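Local coordinates for structural protein ORF273 (Acidianus two-tailed virus, PDB 4ART) that is a heat- and acid-stable structural protein of an archaeal virus's virion, with a new fold, its precise role being unknown, at residues 57-63 with 87-93; 83-87 with 132-137; 204-208 with 234-239. One frame throughout, in Å; residues are numbered along the deposited sequence.

Overall arrangement
Contacts 1 and 2 are neighbours, their centres about 11 Å apart, and they share Ile87, where a loop runs into strand 87-96. Contact 1 joins two adjacent strands of the mixed sheet and is the most deeply placed of the three; a ladder of backbone hydrogen bonds holds it, with aromatic and aliphatic side chains on the two faces. Contact 2 lies farther out, between loops leading into strands 87-96 and 139-146, and relies on one hydrogen bond from a side-chain amide, a water and apolar side chains. Contact 3, on the opposite side of the chain's centre and about 29 Å from contact 1 between centres, sets a turn against helix 229-242 by apolar packing alone.

Contact 1 (57-63 with 87-93); sequences FYYYILR and IYAFVET
Ile61 O is gripped by two backbone amides, Tyr88 N at 2.8 Å and Ala89 N at 3.0 Å. This double acceptance is the signature of a classic beta bulge: Tyr88 and Ala89 face Ile61, and the register slips by one before Leu62 meets Ile87. Beyond it, strands 58-62 and 87-96 run as an antiparallel pair within the seven-stranded mixed sheet, with Tyr59 and Val91 exchanging two backbone hydrogen bonds. One face carries an aromatic cluster in which Phe90 meets Tyr58 and Tyr60 rim to rim, neither ring over the other's face. Ile87 CD1 sits over the centre of the Tyr60 ring, 3.7 Å from its centroid, a CH-pi contact; tyrosine suits this site by joining an apolar ring to a polar hydroxyl, hydrogen-bonded to Asp74 OD1. On the other face Ile61, whose branched side chain suits burial beneath helix 23-44, touches Val91 CG2 with its CD1 at 3.9 Å. At the bulge end, Tyr88 CG is anti to N (chi1 -176°), bringing its ring under Arg63. The arginine chain bends at chi2 (71°), laying its guanidinium flat on that ring, planes 13° apart, a cation-pi stack with Arg63 CZ 4.4 Å from the Tyr88 centroid.

Contact 2 (83-87 with 132-137); sequences SANDI and VPTPNL
Ala84, Asn85 and Ile87 meet residues 132-137 in a loop-to-loop contact near the surface, where the chain enters strand 87-96 beside the approach to strand 139-146. Its one direct hydrogen bond runs from Asn136 ND2 to Asn85 O, 2.7 Å long and nearly straight (165° at the hydrogen). The donor lies in the carbonyl plane on a lone pair of Asn85 O, and that oxygen lies close to the amide plane of Asn136, so both flat groups are well turned for the bond. Asparagine suits the place because its short side chain can offer an N-H to the backbone of the other loop. A water adds a second link: it accepts from Asn136 N and bridges it to Ala84 O and Ile87 O, each of the three at 2.8 Å from the water, whose protons are probably shared with other acceptors nearby.

An ST turn, Ser83 OG accepting from Asn85 N, starts the 3-10 segment 84-86. This compact turn presents Ala84 to the other loop, and its small methyl fits close to the backbone, with Ala84 CB 3.3 Å from Pro133 O and also against Val132 CG1. The branched Thr134 has CG2 anti to its own N (chi1 of -46° places OG1 beside that N instead), and this methyl packs on Ile87 CB at 3.5 Å. Thr134 N is in turn hydrogen-bonded to Glu122 OE1 of helix 113-123. The buried Leu137 runs beside Ile87 in the same direction, and its CD1 reaches Ile87 CG2 at 3.5 Å. At the more exposed edge, Asn85 OD1 rests 3.4 Å from Pro135 CG, against the proline ring.

Contact 3 (204-208 with 234-239); sequences ILAGY and KIAHAY
Lys234, on helix 229-242, begins the contact with a type I' beta turn that runs from Leu205 to Tyr208 in the loop between helices 188-201 and 210-221. A classic beta bulge accompanies the turn, Ile204 N and Leu205 N both donating to Tyr208 O. The lysine offers its backbone: Lys234 O lies 3.8 Å from Ala206 CB, while the ammonium group points out from the turn, as suits an exposed site. Ala206 is at the second position of the turn, where phi is positive (47°), and its small methyl lets the turn come close to the helix.

Ile235 follows, buried; its CG1 and CD1 come obliquely against CD2 and CE2 of Tyr208, with Ile235 CG1 3.6 Å from Tyr208 CD2. The two side chains cross at about a right angle, and both also touch Ile216 of helix 210-221, so an aliphatic branch and an aromatic ring share one apolar patch. Tyr208 packs in addition on Asn192 of the second subunit, which places this end of the contact beside the dimer partner.

One turn further along the helix, Ala238 faces the turn, and its methyl fits between Ala206 and Leu205, with Ala238 CB 3.9 Å from Leu205 CD2. Its small size leaves the leucine able to reach the helix backbone beyond. The Tyr239 ring meets Phe243, with Leu205 CD1 obliquely beside it, and the main chain receives the other leucine methyl: Leu205 CD2 ends 3.5 Å from Tyr239 N.

Contact 1 (57-63 with 87-93)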
loop_
_atom_site.group_PDB
_atom_site.type_symbol
_atom_site.label_atom_id
_atom_site.label_comp_id
_atom_site.label_asym_id
_atom_site.label_seq_id
_atom_site.Cartn_x
_atom_site.Cartn_y
_atom_site.Cartn_z
ATOM N N PHE A 57 5.980 9.746 9.868
ATOM C CA PHE A 57 4.732 9.452 9.172
ATOM C C PHE A 57 3.554 9.161 10.102
ATOM O O PHE A 57 2.416 9.397 9.706
ATOM C CB PHE A 57 4.917 8.346 8.126
ATOM C CG PHE A 57 5.948 8.725 7.084
ATOM C CD1 PHE A 57 7.301 8.509 7.308
ATOM C CD2 PHE A 57 5.573 9.359 5.902
ATOM C CE1 PHE A 57 8.255 8.911 6.369
ATOM C CE2 PHE A 57 6.529 9.746 4.960
ATOM C CZ PHE A 57 7.861 9.512 5.195
ATOM N N TYR A 58 3.813 8.672 11.321
ATOM C CA TYR A 58 2.754 8.314 12.259
ATOM C C TYR A 58 2.824 9.124 13.533
ATOM O O TYR A 58 3.911 9.321 14.078
ATOM C CB TYR A 58 2.752 6.802 12.554
ATOM C CG TYR A 58 2.589 5.948 11.314
ATOM C CD1 TYR A 58 1.337 5.737 10.750
ATOM C CD2 TYR A 58 3.693 5.383 10.682
ATOM C CE1 TYR A 58 1.184 4.978 9.593
ATOM C CE2 TYR A 58 3.552 4.619 9.521
ATOM C CZ TYR A 58 2.294 4.408 8.987
ATOM O OH TYR A 58 2.148 3.664 7.842
ATOM N N TYR A 59 1.666 9.603 13.998
ATOM C CA TYR A 59 1.596 10.407 15.208
ATOM C C TYR A 59 0.390 10.073 16.045
ATOM O O TYR A 59 -0.613 9.584 15.529
ATOM C CB TYR A 59 1.457 11.898 14.874
ATOM C CG TYR A 59 2.548 12.497 14.031
ATOM C CD1 TYR A 59 3.647 13.117 14.620
ATOM C CD2 TYR A 59 2.425 12.566 12.645
ATOM C CE1 TYR A 59 4.639 13.707 13.847
ATOM C CE2 TYR A 59 3.413 13.151 11.863
ATOM C CZ TYR A 59 4.506 13.731 12.471
ATOM O OH TYR A 59 5.451 14.327 11.700
ATOM N N TYR A 60 0.458 10.438 17.332
ATOM C CA TYR A 60 -0.700 10.391 18.205
ATOM C C TYR A 60 -1.017 11.820 18.651
ATOM O O TYR A 60 -0.109 12.608 18.912
ATOM C CB TYR A 60 -0.453 9.543 19.449
ATOM C CG TYR A 60 -0.138 8.079 19.205
ATOM C CD1 TYR A 60 -0.964 7.290 18.413
ATOM C CD2 TYR A 60 0.904 7.452 19.877
ATOM C CE1 TYR A 60 -0.709 5.924 18.237
ATOM C CE2 TYR A 60 1.156 6.093 19.722
ATOM C CZ TYR A 60 0.361 5.334 18.883
ATOM O OH TYR A 60 0.636 3.995 18.722
ATOM N N ILE A 61 -2.295 12.146 18.744
ATOM C CA ILE A 61 -2.745 13.410 19.294
ATOM C C ILE A 61 -3.419 13.024 20.591
ATOM O O ILE A 61 -4.283 12.134 20.613
ATOM C CB ILE A 61 -3.633 14.311 18.377
ATOM C CG1 ILE A 61 -2.936 14.579 17.027
ATOM C CG2 ILE A 61 -3.977 15.644 19.076
ATOM C CD1 ILE A 61 -3.773 15.341 15.985
ATOM N N LEU A 62 -2.964 13.650 21.678
ATOM C CA LEU A 62 -3.474 13.402 23.008
ATOM C C LEU A 62 -4.708 14.239 23.247
ATOM O O LEU A 62 -5.018 15.152 22.463
ATOM C CB LEU A 62 -2.386 13.621 24.087
ATOM C CG LEU A 62 -1.216 12.618 24.121
ATOM C CD1 LEU A 62 -0.469 12.686 25.432
ATOM C CD2 LEU A 62 -1.569 11.223 23.616
ATOM N N ARG A 63 -5.456 13.889 24.290
ATOM C CA ARG A 63 -6.721 14.529 24.619
ATOM C C ARG A 63 -6.499 16.038 24.953
ATOM O O ARG A 63 -7.386 16.841 24.725
ATOM C CB ARG A 63 -7.394 13.700 25.751
ATOM C CG ARG A 63 -8.873 13.946 25.997
ATOM C CD ARG A 63 -9.830 13.442 24.932
ATOM N NE ARG A 63 -11.188 13.960 25.140
ATOM C CZ ARG A 63 -11.612 15.167 24.766
ATOM N NH1 ARG A 63 -10.785 16.010 24.151
ATOM N NH2 ARG A 63 -12.861 15.545 25.012
ATOM N N ILE A 87 -4.289 8.734 24.286
ATOM C CA ILE A 87 -4.370 8.857 22.827
ATOM C C ILE A 87 -5.809 9.143 22.403
ATOM O O ILE A 87 -6.714 8.355 22.699
ATOM C CB ILE A 87 -3.760 7.626 22.103
ATOM C CG1 ILE A 87 -2.276 7.470 22.464
ATOM C CG2 ILE A 87 -3.965 7.733 20.562
ATOM C CD1 ILE A 87 -1.694 6.123 22.208
ATOM N N TYR A 88 -6.008 10.265 21.704
ATOM C CA TYR A 88 -7.310 10.737 21.235
ATOM C C TYR A 88 -7.475 10.563 19.706
ATOM O O TYR A 88 -8.577 10.272 19.224
ATOM C CB TYR A 88 -7.453 12.214 21.616
ATOM C CG TYR A 88 -8.783 12.849 21.285
ATOM C CD1 TYR A 88 -9.975 12.281 21.724
ATOM C CD2 TYR A 88 -8.850 14.064 20.606
ATOM C CE1 TYR A 88 -11.203 12.903 21.488
ATOM C CE2 TYR A 88 -10.077 14.697 20.366
ATOM C CZ TYR A 88 -11.247 14.110 20.810
ATOM O OH TYR A 88 -12.454 14.712 20.578
ATOM N N ALA A 89 -6.381 10.760 18.953
ATOM C CA ALA A 89 -6.365 10.644 17.495
ATOM C C ALA A 89 -5.075 10.019 17.022
ATOM O O ALA A 89 -4.007 10.265 17.602
ATOM C CB ALA A 89 -6.554 12.015 16.841
ATOM N N PHE A 90 -5.178 9.191 15.973
ATOM C CA PHE A 90 -4.042 8.537 15.317
ATOM C C PHE A 90 -3.867 9.218 13.961
ATOM O O PHE A 90 -4.840 9.416 13.254
ATOM C CB PHE A 90 -4.302 7.033 15.157
ATOM C CG PHE A 90 -3.239 6.281 14.396
ATOM C CD1 PHE A 90 -1.991 6.048 14.959
ATOM C CD2 PHE A 90 -3.489 5.796 13.123
ATOM C CE1 PHE A 90 -1.009 5.343 14.256
ATOM C CE2 PHE A 90 -2.513 5.097 12.420
ATOM C CZ PHE A 90 -1.282 4.849 12.994
ATOM N N VAL A 91 -2.641 9.630 13.634
ATOM C CA VAL A 91 -2.344 10.348 12.397
ATOM C C VAL A 91 -1.437 9.493 11.514
ATOM O O VAL A 91 -0.396 9.041 11.960
ATOM C CB VAL A 91 -1.696 11.739 12.660
ATOM C CG1 VAL A 91 -1.554 12.543 11.370
ATOM C CG2 VAL A 91 -2.454 12.530 13.706
ATOM N N GLU A 92 -1.840 9.299 10.251
ATOM C CA GLU A 92 -1.053 8.618 9.234
ATOM C C GLU A 92 -0.737 9.661 8.151
ATOM O O GLU A 92 -1.648 10.214 7.524
ATOM C CB GLU A 92 -1.814 7.414 8.656
ATOM C CG GLU A 92 -1.130 6.747 7.476
ATOM C CD GLU A 92 -1.662 5.385 7.065
ATOM O OE1 GLU A 92 -2.715 4.954 7.593
ATOM O OE2 GLU A 92 -1.021 4.746 6.199
ATOM N N THR A 93 0.549 9.924 7.939
ATOM C CA THR A 93 1.003 10.873 6.932
ATOM C C THR A 93 1.576 10.147 5.715
ATOM O O THR A 93 2.471 9.314 5.848
ATOM C CB THR A 93 1.983 11.865 7.542
ATOM O OG1 THR A 93 1.391 12.396 8.724
ATOM C CG2 THR A 93 2.346 12.992 6.587
#

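Contact 2 (83-87 with 132-137)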
loop_
_atom_site.group_PDB
_atom_site.type_symbol
_atom_site.label_atom_id
_atom_site.label_comp_id
_atom_site.label_asym_id
_atom_site.label_seq_id
_atom_site.Cartn_x
_atom_site.Cartn_y
_atom_site.Cartn_z
ATOM N N SER A 83 0.802 7.210 28.814
ATOM C CA SER A 83 -0.294 6.248 28.801
ATOM C C SER A 83 -0.998 6.184 27.465
ATOM O O SER A 83 -1.421 7.208 26.916
ATOM C CB SER A 83 -1.312 6.552 29.891
ATOM O OG SER A 83 -2.414 5.668 29.767
ATOM N N ALA A 84 -1.238 4.955 27.015
ATOM C CA ALA A 84 -1.968 4.677 25.782
ATOM C C ALA A 84 -3.433 5.175 25.919
ATOM O O ALA A 84 -4.084 5.442 24.912
ATOM C CB ALA A 84 -1.916 3.172 25.456
ATOM N N ASN A 85 -3.895 5.391 27.177
ATOM C CA ASN A 85 -5.243 5.878 27.491
ATOM C C ASN A 85 -5.441 7.336 27.108
ATOM O O ASN A 85 -6.564 7.747 26.858
ATOM C CB ASN A 85 -5.591 5.646 28.966
ATOM C CG ASN A 85 -5.521 4.196 29.377
ATOM O OD1 ASN A 85 -5.985 3.289 28.673
ATOM N ND2 ASN A 85 -4.914 3.937 30.526
ATOM N N ASP A 86 -4.345 8.090 27.004
ATOM C CA ASP A 86 -4.349 9.510 26.629
ATOM C C ASP A 86 -4.469 9.773 25.125
ATOM O O ASP A 86 -4.687 10.913 24.726
ATOM C CB ASP A 86 -3.091 10.190 27.212
ATOM C CG ASP A 86 -3.063 10.269 28.728
ATOM O OD1 ASP A 86 -4.137 10.512 29.336
ATOM O OD2 ASP A 86 -1.972 10.125 29.304
ATOM N N ILE A 87 -4.289 8.734 24.286
ATOM C CA ILE A 87 -4.370 8.857 22.827
ATOM C C ILE A 87 -5.809 9.143 22.403
ATOM O O ILE A 87 -6.714 8.355 22.699
ATOM C CB ILE A 87 -3.760 7.626 22.103
ATOM C CG1 ILE A 87 -2.276 7.470 22.464
ATOM C CG2 ILE A 87 -3.965 7.733 20.562
ATOM C CD1 ILE A 87 -1.694 6.123 22.208
ATOM N N VAL A 132 -1.074 -3.725 23.775
ATOM C CA VAL A 132 -1.458 -2.579 24.601
ATOM C C VAL A 132 -2.622 -1.849 23.939
ATOM O O VAL A 132 -2.478 -1.357 22.824
ATOM C CB VAL A 132 -0.261 -1.647 24.987
ATOM C CG1 VAL A 132 -0.706 -0.517 25.915
ATOM C CG2 VAL A 132 0.879 -2.441 25.627
ATOM N N PRO A 133 -3.802 -1.830 24.593
ATOM C CA PRO A 133 -4.967 -1.191 23.966
ATOM C C PRO A 133 -4.929 0.342 23.975
ATOM O O PRO A 133 -4.298 0.946 24.847
ATOM C CB PRO A 133 -6.140 -1.756 24.781
ATOM C CG PRO A 133 -5.573 -1.992 26.139
ATOM C CD PRO A 133 -4.148 -2.422 25.908
ATOM N N THR A 134 -5.651 0.964 23.022
ATOM C CA THR A 134 -5.840 2.433 22.883
ATOM C C THR A 134 -7.372 2.623 22.976
ATOM O O THR A 134 -8.065 2.745 21.950
ATOM C CB THR A 134 -5.199 2.938 21.568
ATOM O OG1 THR A 134 -3.893 2.362 21.431
ATOM C CG2 THR A 134 -5.104 4.412 21.469
ATOM N N PRO A 135 -7.928 2.528 24.210
ATOM C CA PRO A 135 -9.387 2.546 24.345
ATOM C C PRO A 135 -10.109 3.860 24.125
ATOM O O PRO A 135 -11.318 3.807 23.923
ATOM C CB PRO A 135 -9.607 2.016 25.774
ATOM C CG PRO A 135 -8.427 2.476 26.504
ATOM C CD PRO A 135 -7.284 2.333 25.529
ATOM N N ASN A 136 -9.432 5.016 24.216
ATOM C CA ASN A 136 -10.111 6.336 24.131
ATOM C C ASN A 136 -9.908 7.121 22.806
ATOM O O ASN A 136 -10.143 8.344 22.711
ATOM C CB ASN A 136 -9.786 7.154 25.375
ATOM C CG ASN A 136 -9.818 6.306 26.641
ATOM O OD1 ASN A 136 -10.745 5.513 26.885
ATOM N ND2 ASN A 136 -8.779 6.395 27.445
ATOM N N LEU A 137 -9.477 6.385 21.782
ATOM C CA LEU A 137 -9.227 6.892 20.448
ATOM C C LEU A 137 -10.561 7.230 19.784
ATOM O O LEU A 137 -11.443 6.377 19.690
ATOM C CB LEU A 137 -8.512 5.782 19.693
ATOM C CG LEU A 137 -7.825 6.113 18.408
ATOM C CD1 LEU A 137 -6.837 7.204 18.551
ATOM C CD2 LEU A 137 -7.071 4.961 17.976
HETATM O O HOH W 1 -6.714 5.805 23.957
#

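Contact 3 (204-208 with 234-239)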
loop_
_atom_site.group_PDB
_atom_site.type_symbol
_atom_site.label_atom_id
_atom_site.label_comp_id
_atom_site.label_asym_id
_atom_site.label_seq_id
_atom_site.Cartn_x
_atom_site.Cartn_y
_atom_site.Cartn_z
ATOM N N ILE A 204 -19.821 -4.601 0.394
ATOM C CA ILE A 204 -19.985 -3.391 1.164
ATOM C C ILE A 204 -20.342 -2.165 0.310
ATOM O O ILE A 204 -21.112 -1.340 0.782
ATOM C CB ILE A 204 -18.792 -3.185 2.166
ATOM C CG1 ILE A 204 -19.114 -2.175 3.277
ATOM C CG2 ILE A 204 -17.449 -2.844 1.448
ATOM C CD1 ILE A 204 -19.992 -2.715 4.408
ATOM N N LEU A 205 -19.816 -2.039 -0.930
ATOM C CA LEU A 205 -20.056 -0.843 -1.763
ATOM C C LEU A 205 -20.389 -1.221 -3.183
ATOM O O LEU A 205 -19.555 -1.830 -3.849
ATOM C CB LEU A 205 -18.810 0.089 -1.734
ATOM C CG LEU A 205 -18.555 0.861 -0.426
ATOM C CD1 LEU A 205 -17.132 1.363 -0.353
ATOM C CD2 LEU A 205 -19.592 1.990 -0.207
ATOM N N ALA A 206 -21.601 -0.864 -3.652
ATOM C CA ALA A 206 -22.140 -1.173 -4.980
ATOM C C ALA A 206 -21.943 -2.670 -5.387
ATOM O O ALA A 206 -21.635 -2.980 -6.536
ATOM C CB ALA A 206 -21.567 -0.221 -6.019
ATOM N N GLY A 207 -22.116 -3.567 -4.409
ATOM C CA GLY A 207 -21.999 -5.005 -4.603
ATOM C C GLY A 207 -20.596 -5.573 -4.522
ATOM O O GLY A 207 -20.405 -6.780 -4.691
ATOM N N TYR A 208 -19.605 -4.714 -4.300
ATOM C CA TYR A 208 -18.206 -5.127 -4.231
ATOM C C TYR A 208 -17.750 -5.309 -2.808
ATOM O O TYR A 208 -18.175 -4.578 -1.900
ATOM C CB TYR A 208 -17.316 -4.047 -4.871
ATOM C CG TYR A 208 -17.574 -3.851 -6.347
ATOM C CD1 TYR A 208 -17.062 -4.738 -7.284
ATOM C CD2 TYR A 208 -18.284 -2.745 -6.808
ATOM C CE1 TYR A 208 -17.316 -4.579 -8.641
ATOM C CE2 TYR A 208 -18.506 -2.550 -8.176
ATOM C CZ TYR A 208 -18.002 -3.462 -9.087
ATOM O OH TYR A 208 -18.192 -3.287 -10.435
ATOM N N LYS A 234 -19.736 4.156 -9.771
ATOM C CA LYS A 234 -20.731 3.393 -9.004
ATOM C C LYS A 234 -20.287 3.264 -7.543
ATOM O O LYS A 234 -21.065 3.540 -6.631
ATOM C CB LYS A 234 -20.974 1.996 -9.625
ATOM C CG LYS A 234 -22.309 1.903 -10.349
ATOM C CD LYS A 234 -22.496 0.591 -11.107
ATOM C CE LYS A 234 -23.762 0.645 -11.945
ATOM N NZ LYS A 234 -24.289 -0.708 -12.291
ATOM N N ILE A 235 -19.010 2.910 -7.329
ATOM C CA ILE A 235 -18.430 2.764 -5.992
ATOM C C ILE A 235 -18.398 4.124 -5.294
ATOM O O ILE A 235 -18.754 4.195 -4.115
ATOM C CB ILE A 235 -17.040 2.099 -6.061
ATOM C CG1 ILE A 235 -17.158 0.649 -6.591
ATOM C CG2 ILE A 235 -16.357 2.145 -4.676
ATOM C CD1 ILE A 235 -15.857 -0.050 -7.009
ATOM N N ALA A 236 -17.942 5.183 -6.013
ATOM C CA ALA A 236 -17.855 6.557 -5.522
ATOM C C ALA A 236 -19.219 7.016 -5.007
ATOM O O ALA A 236 -19.307 7.490 -3.875
ATOM C CB ALA A 236 -17.401 7.501 -6.640
ATOM N N HIS A 237 -20.282 6.834 -5.821
ATOM C CA HIS A 237 -21.641 7.212 -5.473
ATOM C C HIS A 237 -22.088 6.544 -4.182
ATOM O O HIS A 237 -22.600 7.237 -3.312
ATOM C CB HIS A 237 -22.617 6.891 -6.622
ATOM C CG HIS A 237 -22.575 7.893 -7.729
ATOM N ND1 HIS A 237 -22.602 7.517 -9.070
ATOM C CD2 HIS A 237 -22.785 9.226 -7.661
ATOM C CE1 HIS A 237 -22.605 8.644 -9.750
ATOM N NE2 HIS A 237 -22.762 9.696 -8.944
ATOM N N ALA A 238 -21.861 5.210 -4.050
ATOM C CA ALA A 238 -22.235 4.441 -2.861
ATOM C C ALA A 238 -21.420 4.879 -1.649
ATOM O O ALA A 238 -21.979 5.062 -0.580
ATOM C CB ALA A 238 -22.065 2.945 -3.105
ATOM N N TYR A 239 -20.108 5.065 -1.825
ATOM C CA TYR A 239 -19.203 5.502 -0.781
ATOM C C TYR A 239 -19.617 6.867 -0.186
ATOM O O TYR A 239 -19.666 6.993 1.033
ATOM C CB TYR A 239 -17.758 5.521 -1.296
ATOM C CG TYR A 239 -16.792 6.148 -0.325
ATOM C CD1 TYR A 239 -16.403 5.478 0.833
ATOM C CD2 TYR A 239 -16.363 7.458 -0.494
ATOM C CE1 TYR A 239 -15.569 6.082 1.775
ATOM C CE2 TYR A 239 -15.496 8.059 0.417
ATOM C CZ TYR A 239 -15.086 7.362 1.546
ATOM O OH TYR A 239 -14.242 7.945 2.472
#